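Local coordinates for beta-galactosidase BgaB (Bifidobacterium adolescentis, PDB 5VYM), which releases terminal non-reducing beta-D-galactose from beta-galactosides by hydrolysis, acting best on Gal(beta1-4)Gal and oligosaccharides that contain it, this chain being its trimerisation domain, at residues 32-37 against 66-71; 109-112 against 117-120. All coordinates share one frame; numbering follows the deposited sequence.

Contact 1. Residues 32-37 against 66-71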
ATOM      1  N   TRP B  32     -15.775  14.733 -15.571  1.00 33.69           N
ATOM      2  CA  TRP B  32     -16.436  15.894 -14.983  1.00 38.44           C
ATOM      3  C   TRP B  32     -17.900  15.614 -14.669  1.00 33.29           C
ATOM      4  O   TRP B  32     -18.424  16.127 -13.674  1.00 43.29           O
ATOM      5  CB  TRP B  32     -16.320  17.108 -15.905  1.00 39.32           C
ATOM      6  CG  TRP B  32     -17.012  18.308 -15.343  1.00 39.52           C
ATOM      7  CD1 TRP B  32     -18.148  18.897 -15.815  1.00 37.88           C
ATOM      8  CD2 TRP B  32     -16.628  19.049 -14.179  1.00 39.05           C
ATOM      9  NE1 TRP B  32     -18.486  19.969 -15.024  1.00 41.44           N
ATOM     10  CE2 TRP B  32     -17.570  20.083 -14.013  1.00 38.58           C
ATOM     11  CE3 TRP B  32     -15.575  18.942 -13.266  1.00 47.73           C
ATOM     12  CZ2 TRP B  32     -17.491  21.004 -12.971  1.00 40.53           C
ATOM     13  CZ3 TRP B  32     -15.497  19.857 -12.232  1.00 48.37           C
ATOM     14  CH2 TRP B  32     -16.451  20.874 -12.093  1.00 44.05           C
ATOM     15  N   HIS B  33     -18.575  14.817 -15.500  1.00 27.19           N
ATOM     16  CA  HIS B  33     -19.947  14.441 -15.184  1.00 38.14           C
ATOM     17  C   HIS B  33     -20.007  13.577 -13.934  1.00 43.27           C
ATOM     18  O   HIS B  33     -20.965  13.672 -13.158  1.00 40.00           O
ATOM     19  CB  HIS B  33     -20.588  13.717 -16.369  1.00 34.85           C
ATOM     20  CG  HIS B  33     -20.943  14.621 -17.508  1.00 45.11           C
ATOM     21  ND1 HIS B  33     -21.717  14.210 -18.571  1.00 47.14           N
ATOM     22  CD2 HIS B  33     -20.630  15.916 -17.748  1.00 47.11           C
ATOM     23  CE1 HIS B  33     -21.867  15.213 -19.418  1.00 44.39           C
ATOM     24  NE2 HIS B  33     -21.217  16.260 -18.943  1.00 46.67           N
ATOM     25  N   ASP B  34     -18.994  12.736 -13.716  1.00 44.61           N
ATOM     26  CA  ASP B  34     -18.937  11.957 -12.485  1.00 39.66           C
ATOM     27  C   ASP B  34     -18.681  12.860 -11.285  1.00 41.38           C
ATOM     28  O   ASP B  34     -19.220  12.625 -10.196  1.00 40.76           O
ATOM     29  CB  ASP B  34     -17.858  10.878 -12.598  1.00 41.67           C
ATOM     30  CG  ASP B  34     -18.187   9.631 -11.797  1.00 52.88           C
ATOM     31  OD1 ASP B  34     -19.254   9.598 -11.147  1.00 61.96           O
ATOM     32  OD2 ASP B  34     -17.378   8.680 -11.821  1.00 54.48           O
ATOM     33  N   VAL B  35     -17.873  13.907 -11.471  1.00 35.81           N
ATOM     34  CA  VAL B  35     -17.626  14.865 -10.397  1.00 38.48           C
ATOM     35  C   VAL B  35     -18.910  15.596 -10.024  1.00 39.69           C
ATOM     36  O   VAL B  35     -19.218  15.774  -8.839  1.00 34.31           O
ATOM     37  CB  VAL B  35     -16.514  15.849 -10.805  1.00 36.11           C
ATOM     38  CG1 VAL B  35     -16.399  16.976  -9.791  1.00 32.34           C
ATOM     39  CG2 VAL B  35     -15.188  15.121 -10.950  1.00 32.72           C
ATOM     40  N   ARG B  36     -19.680  16.032 -11.026  1.00 36.49           N
ATOM     41  CA  ARG B  36     -20.921  16.750 -10.745  1.00 40.48           C
ATOM     42  C   ARG B  36     -21.928  15.860 -10.027  1.00 44.07           C
ATOM     43  O   ARG B  36     -22.612  16.309  -9.099  1.00 43.08           O
ATOM     44  CB  ARG B  36     -21.526  17.296 -12.039  1.00 40.23           C
ATOM     45  CG  ARG B  36     -20.658  18.303 -12.768  1.00 44.32           C
ATOM     46  CD  ARG B  36     -21.422  18.966 -13.906  1.00 43.97           C
ATOM     47  NE  ARG B  36     -22.111  17.992 -14.750  1.00 43.01           N
ATOM     48  CZ  ARG B  36     -22.639  18.276 -15.936  1.00 38.21           C
ATOM     49  NH1 ARG B  36     -22.551  19.504 -16.427  1.00 37.45           N
ATOM     50  NH2 ARG B  36     -23.250  17.331 -16.636  1.00 42.72           N
ATOM     51  N   ASP B  37     -22.037  14.596 -10.446  1.00 37.74           N
ATOM     52  CA  ASP B  37     -22.972  13.682  -9.798  1.00 45.23           C
ATOM     53  C   ASP B  37     -22.609  13.467  -8.334  1.00 43.95           C
ATOM     54  O   ASP B  37     -23.487  13.462  -7.463  1.00 42.31           O
ATOM     55  CB  ASP B  37     -23.009  12.350 -10.547  1.00 55.13           C
ATOM     56  CG  ASP B  37     -23.735  12.447 -11.875  1.00 53.64           C
ATOM     57  OD1 ASP B  37     -24.248  13.541 -12.196  1.00 53.47           O
ATOM     58  OD2 ASP B  37     -23.794  11.430 -12.598  1.00 54.60           O
ATOM     59  N   LEU B  66     -12.467  10.255  -5.591  1.00 31.80           N
ATOM     60  CA  LEU B  66     -11.889  10.251  -6.934  1.00 33.14           C
ATOM     61  C   LEU B  66     -12.859   9.570  -7.891  1.00 33.21           C
ATOM     62  O   LEU B  66     -12.815   8.341  -8.067  1.00 37.68           O
ATOM     63  CB  LEU B  66     -10.528   9.557  -6.950  1.00 32.86           C
ATOM     64  CG  LEU B  66      -9.395  10.243  -6.186  1.00 39.14           C
ATOM     65  CD1 LEU B  66      -9.258   9.663  -4.787  1.00 33.77           C
ATOM     66  CD2 LEU B  66      -8.084  10.137  -6.951  1.00 33.94           C
ATOM     67  N   PRO B  67     -13.747  10.325  -8.537  1.00 27.90           N
ATOM     68  CA  PRO B  67     -14.682   9.717  -9.488  1.00 33.04           C
ATOM     69  C   PRO B  67     -14.173   9.770 -10.921  1.00 34.40           C
ATOM     70  O   PRO B  67     -14.038  10.854 -11.497  1.00 43.78           O
ATOM     71  CB  PRO B  67     -15.948  10.562  -9.311  1.00 34.25           C
ATOM     72  CG  PRO B  67     -15.452  11.905  -8.770  1.00 38.68           C
ATOM     73  CD  PRO B  67     -13.992  11.769  -8.392  1.00 31.07           C
ATOM     74  N   THR B  68     -13.897   8.600 -11.500  1.00 37.63           N
ATOM     75  CA  THR B  68     -13.377   8.487 -12.863  1.00 40.10           C
ATOM     76  C   THR B  68     -12.134   9.358 -13.043  1.00 37.23           C
ATOM     77  O   THR B  68     -12.005  10.130 -13.996  1.00 39.42           O
ATOM     78  CB  THR B  68     -14.459   8.830 -13.895  1.00 45.40           C
ATOM     79  OG1 THR B  68     -15.698   8.229 -13.499  1.00 44.56           O
ATOM     80  CG2 THR B  68     -14.083   8.300 -15.279  1.00 35.59           C
ATOM     81  N   VAL B  69     -11.213   9.243 -12.091  1.00 35.97           N
ATOM     82  CA  VAL B  69      -9.893   9.882 -12.215  1.00 31.14           C
ATOM     83  C   VAL B  69      -9.025   8.882 -12.969  1.00 35.91           C
ATOM     84  O   VAL B  69      -8.237   8.123 -12.400  1.00 45.91           O
ATOM     85  CB  VAL B  69      -9.313  10.282 -10.856  1.00 38.68           C
ATOM     86  CG1 VAL B  69      -7.955  10.950 -11.026  1.00 30.14           C
ATOM     87  CG2 VAL B  69     -10.272  11.214 -10.132  1.00 39.20           C
ATOM     88  N   LEU B  70      -9.190   8.872 -14.294  1.00 32.54           N
ATOM     89  CA  LEU B  70      -8.548   7.853 -15.120  1.00 38.00           C
ATOM     90  C   LEU B  70      -7.031   7.955 -15.057  1.00 37.55           C
ATOM     91  O   LEU B  70      -6.334   6.933 -15.017  1.00 37.74           O
ATOM     92  CB  LEU B  70      -9.030   7.974 -16.566  1.00 44.68           C
ATOM     93  CG  LEU B  70     -10.484   7.591 -16.833  1.00 54.91           C
ATOM     94  CD1 LEU B  70     -11.127   8.593 -17.773  1.00 65.75           C
ATOM     95  CD2 LEU B  70     -10.560   6.187 -17.409  1.00 54.38           C
ATOM     96  N   ILE B  71      -6.501   9.174 -15.049  1.00 30.58           N
ATOM     97  CA  ILE B  71      -5.062   9.403 -15.046  1.00 35.86           C
ATOM     98  C   ILE B  71      -4.618   9.607 -13.606  1.00 38.01           C
ATOM     99  O   ILE B  71      -5.040  10.564 -12.946  1.00 42.12           O
ATOM    100  CB  ILE B  71      -4.683  10.613 -15.913  1.00 38.00           C
ATOM    101  CG1 ILE B  71      -5.443  10.586 -17.243  1.00 44.98           C
ATOM    102  CG2 ILE B  71      -3.182  10.638 -16.155  1.00 31.51           C
ATOM    103  CD1 ILE B  71      -5.071   9.434 -18.141  1.00 46.62           C
TER

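Contact 2. Residues 109-112 against 117-120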
ATOM      1  N   GLY B 109      -2.526  -5.431 -13.051  1.00 38.53           N
ATOM      2  CA  GLY B 109      -3.777  -5.740 -12.378  1.00 34.70           C
ATOM      3  C   GLY B 109      -4.720  -4.555 -12.261  1.00 38.52           C
ATOM      4  O   GLY B 109      -4.385  -3.444 -12.684  1.00 40.25           O
ATOM      5  N   TYR B 110      -5.900  -4.772 -11.675  1.00 36.91           N
ATOM      6  CA  TYR B 110      -6.892  -3.714 -11.572  1.00 36.83           C
ATOM      7  C   TYR B 110      -7.302  -3.481 -10.123  1.00 39.63           C
ATOM      8  O   TYR B 110      -7.541  -4.446  -9.386  1.00 41.10           O
ATOM      9  CB  TYR B 110      -8.145  -4.042 -12.403  1.00 29.14           C
ATOM     10  CG  TYR B 110      -9.341  -3.165 -12.082  1.00 34.97           C
ATOM     11  CD1 TYR B 110      -9.501  -1.921 -12.682  1.00 39.67           C
ATOM     12  CD2 TYR B 110     -10.309  -3.581 -11.173  1.00 37.03           C
ATOM     13  CE1 TYR B 110     -10.591  -1.115 -12.383  1.00 43.28           C
ATOM     14  CE2 TYR B 110     -11.397  -2.781 -10.867  1.00 42.42           C
ATOM     15  CZ  TYR B 110     -11.534  -1.553 -11.476  1.00 45.01           C
ATOM     16  OH  TYR B 110     -12.617  -0.761 -11.175  1.00 42.89           O
ATOM     17  N   PRO B 111      -7.384  -2.214  -9.679  1.00 31.97           N
ATOM     18  CA  PRO B 111      -6.912  -1.030 -10.413  1.00 37.83           C
ATOM     19  C   PRO B 111      -5.389  -0.933 -10.390  1.00 41.77           C
ATOM     20  O   PRO B 111      -4.769  -1.263  -9.381  1.00 45.48           O
ATOM     21  CB  PRO B 111      -7.556   0.142  -9.661  1.00 26.68           C
ATOM     22  CG  PRO B 111      -7.847  -0.384  -8.309  1.00 31.80           C
ATOM     23  CD  PRO B 111      -8.167  -1.843  -8.489  1.00 26.49           C
ATOM     24  N   GLY B 112      -4.796  -0.484 -11.493  1.00 37.27           N
ATOM     25  CA  GLY B 112      -3.361  -0.588 -11.669  1.00 28.33           C
ATOM     26  C   GLY B 112      -2.520   0.544 -11.131  1.00 29.51           C
ATOM     27  O   GLY B 112      -1.297   0.398 -11.059  1.00 41.10           O
ATOM     28  N   LEU B 117      -0.295  -0.246  -5.355  1.00 26.52           N
ATOM     29  CA  LEU B 117      -0.551   0.623  -4.212  1.00 25.77           C
ATOM     30  C   LEU B 117      -2.044   0.876  -4.039  1.00 37.45           C
ATOM     31  O   LEU B 117      -2.576   0.786  -2.926  1.00 27.02           O
ATOM     32  CB  LEU B 117       0.213   1.937  -4.379  1.00 21.24           C
ATOM     33  CG  LEU B 117       0.086   2.956  -3.246  1.00 31.85           C
ATOM     34  CD1 LEU B 117       0.363   2.297  -1.912  1.00 44.23           C
ATOM     35  CD2 LEU B 117       1.035   4.120  -3.470  1.00 29.72           C
ATOM     36  N   LEU B 118      -2.741   1.187  -5.133  1.00 32.97           N
ATOM     37  CA  LEU B 118      -4.177   1.422  -5.037  1.00 32.35           C
ATOM     38  C   LEU B 118      -4.919   0.148  -4.649  1.00 34.23           C
ATOM     39  O   LEU B 118      -5.848   0.190  -3.834  1.00 23.05           O
ATOM     40  CB  LEU B 118      -4.705   1.981  -6.359  1.00 33.65           C
ATOM     41  CG  LEU B 118      -6.128   2.544  -6.336  1.00 31.63           C
ATOM     42  CD1 LEU B 118      -6.287   3.565  -5.218  1.00 24.14           C
ATOM     43  CD2 LEU B 118      -6.477   3.161  -7.683  1.00 31.20           C
ATOM     44  N   ARG B 119      -4.521  -0.994  -5.218  1.00 32.04           N
ATOM     45  CA  ARG B 119      -5.113  -2.264  -4.812  1.00 32.55           C
ATOM     46  C   ARG B 119      -4.896  -2.524  -3.327  1.00 38.79           C
ATOM     47  O   ARG B 119      -5.813  -2.969  -2.626  1.00 38.70           O
ATOM     48  CB  ARG B 119      -4.527  -3.411  -5.635  1.00 36.31           C
ATOM     49  CG  ARG B 119      -4.894  -3.381  -7.103  1.00 33.09           C
ATOM     50  CD  ARG B 119      -4.520  -4.684  -7.791  1.00 30.82           C
ATOM     51  NE  ARG B 119      -3.081  -4.934  -7.779  1.00 38.02           N
ATOM     52  CZ  ARG B 119      -2.246  -4.550  -8.739  1.00 38.91           C
ATOM     53  NH1 ARG B 119      -2.704  -3.887  -9.792  1.00 35.92           N
ATOM     54  NH2 ARG B 119      -0.952  -4.826  -8.649  1.00 30.08           N
ATOM     55  N   SER B 120      -3.686  -2.247  -2.830  1.00 39.72           N
ATOM     56  CA  SER B 120      -3.387  -2.492  -1.423  1.00 38.09           C
ATOM     57  C   SER B 120      -4.250  -1.625  -0.516  1.00 35.38           C
ATOM     58  O   SER B 120      -4.762  -2.101   0.504  1.00 37.98           O
ATOM     59  CB  SER B 120      -1.904  -2.243  -1.150  1.00 37.53           C
ATOM     60  OG  SER B 120      -1.094  -3.135  -1.896  1.00 40.33           O
TER
HETATM   61  O   HOH W   1      -2.773  -0.517  -7.845  1.00 36.50           O
HETATM   62  O   HOH W   2      -0.604  -2.414 -11.043  1.00 30.50           O

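Contact 1. Residues 32-37 against 66-71
The flat carboxylate of D34 carries most of this contact: P67 lies over one of its faces with CB 3.5 Å from D34 CG, and T68 reaches its OD2 end from slightly beyond the plane on the side away from the proline. P67 CB is also 3.4 Å from D34 OD2, so a ring methylene screens the very oxygen that the hydroxyl grips. Within the helix, R36 CG lies above the W32 ring, near its rim, and R36 NH2 stands over the rim of the H33 ring. T68 OG1 donates to D34 OD2 at 2.4 Å, a separation too short to be taken literally. T68 N, 3.5 Å from the same D34 OD2, is poorly angled and adds no bond. The chi1 of D34, -149°, is off a staggered value and places OD2 beside the threonine hydroxyl.

The contact sits where the chain leaves the parallel sheet of the trimerisation domain, at the C-terminal end of strand 63-66, and meets helix 31-44. T68 has left-handed backbone angles (53°/48°), and V69 follows as the centre of an inverse gamma turn. T96 OG1 is hydrogen-bonded to L66 O and V69 N at this exit, while H31 ND1 at the start of the helix takes part in a hydrogen bond with P67 O.

Beside the polar pair is an apolar one. V35 CG2, anti to the carbonyl carbon of its own residue, meets P67 CG at 3.9 Å, the two side chains running at a slant to each other. V35 and P67 both also pack on I9 of strand 7-11, and W38, one turn further along the helix, touches P67 as well.

Contact 2. Residues 109-112 against 117-120
P111 and L118 make the main apolar part of this contact, the leucine's CD2 lying 3.8 Å from P111 CB as the two side chains pass nearly at right angles. L118 CG, anti to its backbone nitrogen (chi1 -168°), brings that methyl to the ring. R119 slides past P111 in the opposite direction, its CG 3.9 Å from P111 CD.

Its methylenes also pack closely on carbonyl oxygens: R119 CG is 3.1 Å from P111 O and R119 CD 3.4 Å from Y110 O.

Direct polar bonding is slight: R119 NH1 to P111 O is weak, 3.4 Å and bent to 125°. Two waters do more. Water 1 donates to P111 O at 2.6 Å and accepts from R119 N, serving an amide in the first turn of helix 117-122; water 2 joins R119 NH1 to G112 O. The cis Y110-P111 bond fits a type VIb turn leading into this helix, with P111 CD above one face of the Y110 ring, toward its rim. The backbone angles of G109 by themselves call for glycine, and R119 NH1 would be a second obstacle to a side chain.

Among charges, R119 NE forms a salt bridge with D115 of the second subunit, linking the turn to the subunit interface. Replacing R119 with a leucine would probably leave that D115 without this charged partner and water 2 without its donor from NH1.

Overall arrangement
From the N terminus the chain runs through strand 7-11 and helix 13-20 to helix 31-44, whose first half forms one side of contact 1. It then adds strand 50-53 and returns through strand 63-66, and contact 1 closes this loop of 28 intervening residues, tying the helix to the strand's exit. After helix 74-85, strand 89-93 completes the four-stranded parallel sheet before contact 2 opens; that contact closes a much tighter loop, with four residues between its segments, and folds the turn back on helix 117-122. The two are in series, neither nested nor crossed. The centres of contact 1 and contact 2 lie about 18 Å apart, and the nearest atoms of contact 1 and contact 2 are about 7 Å apart, without touching.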